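Local structure of 2-hydroxychromene-2-carboxylate isomerase (Pseudomonas putida, 2IMF) at residues A[157-160]-A[161-164]; A[188-191]-A[192-195]. The protein catalyses the reversible, glutathione-dependent isomerisation of 2-hydroxychromene-2-carboxylate to trans-o-hydroxybenzylidenepyruvate in naphthalene breakdown. All coordinates share one frame; numbering follows the deposited sequence. Where two conformers were deposited one is given.

Contact 1: A[157-160]-A[161-164]; sequences THAA and IERK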
loop_
_atom_site.group_PDB
_atom_site.type_symbol
_atom_site.label_atom_id
_atom_site.label_comp_id
_atom_site.label_asym_id
_atom_site.label_seq_id
_atom_site.Cartn_x
_atom_site.Cartn_y
_atom_site.Cartn_z
ATOM N N THR A 157 -9.275 -5.871 20.530
ATOM C CA THR A 157 -9.804 -5.387 19.244
ATOM C C THR A 157 -10.380 -4.005 19.457
ATOM O O THR A 157 -10.094 -3.053 18.711
ATOM C CB THR A 157 -10.786 -6.345 18.656
ATOM O OG1 THR A 157 -10.087 -7.587 18.342
ATOM C CG2 THR A 157 -11.335 -5.749 17.389
ATOM N N HIS A 158 -11.163 -3.876 20.539
ATOM C CA HIS A 158 -11.772 -2.573 20.861
ATOM C C HIS A 158 -10.743 -1.526 21.166
ATOM O O HIS A 158 -10.858 -0.379 20.670
ATOM C CB HIS A 158 -12.763 -2.711 22.034
ATOM C CG HIS A 158 -13.461 -1.438 22.396
ATOM N ND1 HIS A 158 -14.587 -0.996 21.728
ATOM C CD2 HIS A 158 -13.184 -0.509 23.344
ATOM C CE1 HIS A 158 -14.985 0.151 22.262
ATOM N NE2 HIS A 158 -14.163 0.460 23.252
ATOM N N ALA A 159 -9.714 -1.862 21.934
ATOM C CA ALA A 159 -8.683 -0.896 22.201
ATOM C C ALA A 159 -7.982 -0.444 20.927
ATOM O O ALA A 159 -7.613 0.739 20.749
ATOM C CB ALA A 159 -7.609 -1.460 23.203
ATOM N N ALA A 160 -7.741 -1.398 20.015
ATOM C CA ALA A 160 -7.112 -1.019 18.736
ATOM C C ALA A 160 -8.002 -0.046 17.935
ATOM O O ALA A 160 -7.472 0.937 17.415
ATOM C CB ALA A 160 -6.895 -2.260 17.882
ATOM N N ILE A 161 -9.306 -0.287 17.871
ATOM C CA ILE A 161 -10.233 0.623 17.204
ATOM C C ILE A 161 -10.145 2.015 17.869
ATOM O O ILE A 161 -10.146 3.041 17.198
ATOM C CB ILE A 161 -11.614 0.033 17.320
ATOM C CG1 ILE A 161 -11.713 -1.248 16.447
ATOM C CG2 ILE A 161 -12.747 1.061 16.949
ATOM C CD1 ILE A 161 -13.044 -2.005 16.552
ATOM N N GLU A 162 -10.147 2.052 19.213
ATOM C CA GLU A 162 -10.004 3.368 19.923
ATOM C C GLU A 162 -8.744 4.094 19.562
ATOM O O GLU A 162 -8.712 5.340 19.541
ATOM C CB GLU A 162 -10.096 3.159 21.435
ATOM C CG GLU A 162 -11.465 2.735 21.915
ATOM C CD GLU A 162 -11.448 2.437 23.420
ATOM O OE1 GLU A 162 -10.423 1.914 23.960
ATOM O OE2 GLU A 162 -12.462 2.750 24.066
ATOM N N ARG A 163 -7.718 3.342 19.209
ATOM C CA ARG A 163 -6.424 3.886 18.800
ATOM C C ARG A 163 -6.321 4.288 17.327
ATOM O O ARG A 163 -5.274 4.685 16.871
ATOM C CB ARG A 163 -5.312 2.926 19.177
ATOM C CG ARG A 163 -3.988 3.629 19.607
ATOM C CD ARG A 163 -2.999 2.673 20.106
ATOM N NE ARG A 163 -1.731 3.346 20.234
ATOM C CZ ARG A 163 -0.597 2.795 20.514
ATOM N NH1 ARG A 163 -0.517 1.480 20.658
ATOM N NH2 ARG A 163 0.448 3.577 20.679
ATOM N N LYS A 164 -7.437 4.111 16.621
ATOM C CA LYS A 164 -7.567 4.524 15.216
ATOM C C LYS A 164 -6.926 3.520 14.274
ATOM O O LYS A 164 -6.622 3.843 13.127
ATOM C CB LYS A 164 -7.063 5.950 14.994
ATOM C CG LYS A 164 -7.888 6.952 15.848
ATOM C CD LYS A 164 -7.903 8.391 15.343
ATOM C CE LYS A 164 -8.089 9.358 16.546
ATOM N NZ LYS A 164 -9.425 9.170 17.253
#

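Contact 2: A[188-191]-A[192-195]; sequences ESAM and GRLC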
loop_
_atom_site.group_PDB
_atom_site.type_symbol
_atom_site.label_atom_id
_atom_site.label_comp_id
_atom_site.label_asym_id
_atom_site.label_seq_id
_atom_site.Cartn_x
_atom_site.Cartn_y
_atom_site.Cartn_z
ATOM N N GLU A 188 11.621 2.024 10.829
ATOM C CA GLU A 188 13.007 1.741 11.082
ATOM C C GLU A 188 13.710 3.093 11.091
ATOM O O GLU A 188 14.575 3.348 11.961
ATOM C CB GLU A 188 13.537 0.794 10.057
ATOM C CG GLU A 188 13.055 -0.651 10.371
ATOM C CD GLU A 188 13.093 -1.547 9.154
ATOM O OE1 GLU A 188 13.625 -1.177 8.074
ATOM O OE2 GLU A 188 12.583 -2.699 9.264
ATOM N N SER A 189 13.377 4.000 10.203
ATOM C CA SER A 189 14.049 5.297 10.218
ATOM C C SER A 189 13.732 6.073 11.505
ATOM O O SER A 189 14.670 6.746 12.102
ATOM C CB SER A 189 13.596 6.123 9.016
ATOM O OG SER A 189 14.186 5.636 7.848
ATOM N N ALA A 190 12.536 6.043 12.007
ATOM C CA ALA A 190 12.186 6.713 13.241
ATOM C C ALA A 190 12.972 6.082 14.393
ATOM O O ALA A 190 13.383 6.811 15.316
ATOM C CB ALA A 190 10.687 6.605 13.523
ATOM N N MET A 191 13.127 4.768 14.404
ATOM C CA MET A 191 13.858 4.122 15.478
ATOM C C MET A 191 15.283 4.589 15.445
ATOM O O MET A 191 15.834 4.873 16.519
ATOM C CB MET A 191 13.639 2.659 15.494
ATOM C CG MET A 191 12.168 2.296 15.696
ATOM S SD MET A 191 12.056 0.508 15.952
ATOM C CE MET A 191 12.176 -0.042 14.299
ATOM N N GLY A 192 15.889 4.655 14.256
ATOM C CA GLY A 192 17.278 5.111 14.121
ATOM C C GLY A 192 17.394 6.524 14.618
ATOM O O GLY A 192 18.375 6.821 15.323
ATOM N N ARG A 193 16.487 7.417 14.273
ATOM C CA ARG A 193 16.585 8.796 14.765
ATOM C C ARG A 193 16.596 8.801 16.273
ATOM O O ARG A 193 17.347 9.583 16.877
ATOM C CB ARG A 193 15.439 9.661 14.202
ATOM C CG ARG A 193 15.638 10.043 12.713
ATOM C CD ARG A 193 14.684 11.128 12.169
ATOM N NE ARG A 193 13.271 10.675 12.221
ATOM C CZ ARG A 193 12.694 9.949 11.272
ATOM N NH1 ARG A 193 13.407 9.640 10.193
ATOM N NH2 ARG A 193 11.405 9.577 11.390
ATOM N N LEU A 194 15.812 7.942 16.917
ATOM C CA LEU A 194 15.747 7.889 18.395
ATOM C C LEU A 194 17.016 7.254 18.966
ATOM O O LEU A 194 17.512 7.717 20.009
ATOM C CB LEU A 194 14.511 7.053 18.780
ATOM C CG LEU A 194 13.271 7.766 19.310
ATOM C CD1 LEU A 194 13.000 9.225 18.817
ATOM C CD2 LEU A 194 12.073 6.840 19.186
ATOM N N CYS A 195 17.570 6.258 18.287
ATOM C CA CYS A 195 18.848 5.669 18.672
ATOM C C CYS A 195 19.921 6.752 18.673
ATOM O O CYS A 195 20.723 6.854 19.661
ATOM C CB CYS A 195 19.347 4.653 17.644
ATOM S SG CYS A 195 18.580 3.062 17.525
#

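Contact 1: A[157-160]-A[161-164]
The side chains of His158 and Glu162 meet one turn apart on the exposed side of helix 147-162. The glutamate chain can be followed outward from its backbone. CB rests against the carbonyl oxygen of Ala159, and Glu162 CG, set beside its own backbone N (chi1 -68°), lies 3.4 Å from His158 O. Beyond CG the chain is extended and carries CD up to the CD2-NE2 side of the imidazole. At the tip the two oxygens part: OE1 turns back over Ala159 CA, while Glu162 OE2 takes a weak hydrogen bond from His158 NE2, 3.0 Å long and bent to 121° at the hydrogen. Ring and carboxylate planes stand 56° apart, so the groups meet obliquely.

On a more sheltered side, Ile161 lays CG1 3.3 Å from Thr157 O, the same oxygen that accepts the Ile161 N-H, and sends CD1 on to Thr157 CG2 at 4.2 Å. Both side chains also touch Val42 of helix 39-46, and the Thr157 hydroxyl is bonded to Tyr153 O and Asp38 N. An alanine in place of Ile161 would keep the backbone bond but would probably open a gap beside Thr157 CG2 and Val42, weakening the seam between the two helices.

The helix then ends. Arg163 N bonds to Ala159 O at 3.0 Å and only weakly to Ala160 O, and its guanidinium forms a salt bridge with Asp4 and a cation-pi contact with Phe172, tying the helix end to the central sheet. Lys164 adopts a positive phi, and Lys164 N bonds to Ile161 O at 3.0 Å, one of the two bonds back into the last turn that, with this phi, make a Schellman motif.

Contact 2: A[188-191]-A[192-195]
Met191 O accepts the shortest hydrogen bond here, 2.8 Å from Cys195 N. It belongs to the regular i to i+4 ladder of an alpha-helix, the C-terminal helix 184-198 of this thioredoxin-like fold; Gly192 N to Glu188 O, at 2.9 Å, is another rung.

The side chains of Ala190, Met191 and Leu194 turn to the sheet, where all three touch Leu173 of strand 170-173. Met191 also touches Leu24 of helix 12-28, and Glu188 is anchored by a salt bridge to Arg20 of that helix. These contacts pack the helix on strand 170-173 and helix 12-28, and the salt bridge adds a polar tie to the latter.

Arg193 CG stands beside its own backbone N, 3.5 Å from Ser189 O, and a bend at chi3 (-63°) folds the chain back along the preceding turn. The guanidinium consequently lies over the backbone: Ser189 O and Ala190 CA sit beneath one face, both offset toward its rim. The two terminal nitrogens reach different residues: Arg193 NH1 lies 3.7 Å from Ser189 CB, and Arg193 NH2 3.5 Å from Ala190 CA.

Overall arrangement
Contact 1 comes first along the chain, at the end of helix 147-162, and contact 2 follows within helix 184-198. Between them run the antiparallel strands 170-173 and 176-179, which are neighbours at one edge of the mixed four-stranded sheet, 176-179 being outermost in this chain. The two centres are 25 Å apart and the nearest atoms about 12 Å, with no touch; strand 170-173 is their common neighbour, Phe172 meeting contact 1 and Leu173 contact 2. The helix end at 161-164 leads toward the loop with Val168, a glutathione-binding residue, whereas 188-191 follows the glutathione-binding residues Trp179 to Asp182. The contacts therefore belong to the two helices that flank this glutathione-binding part of the chain.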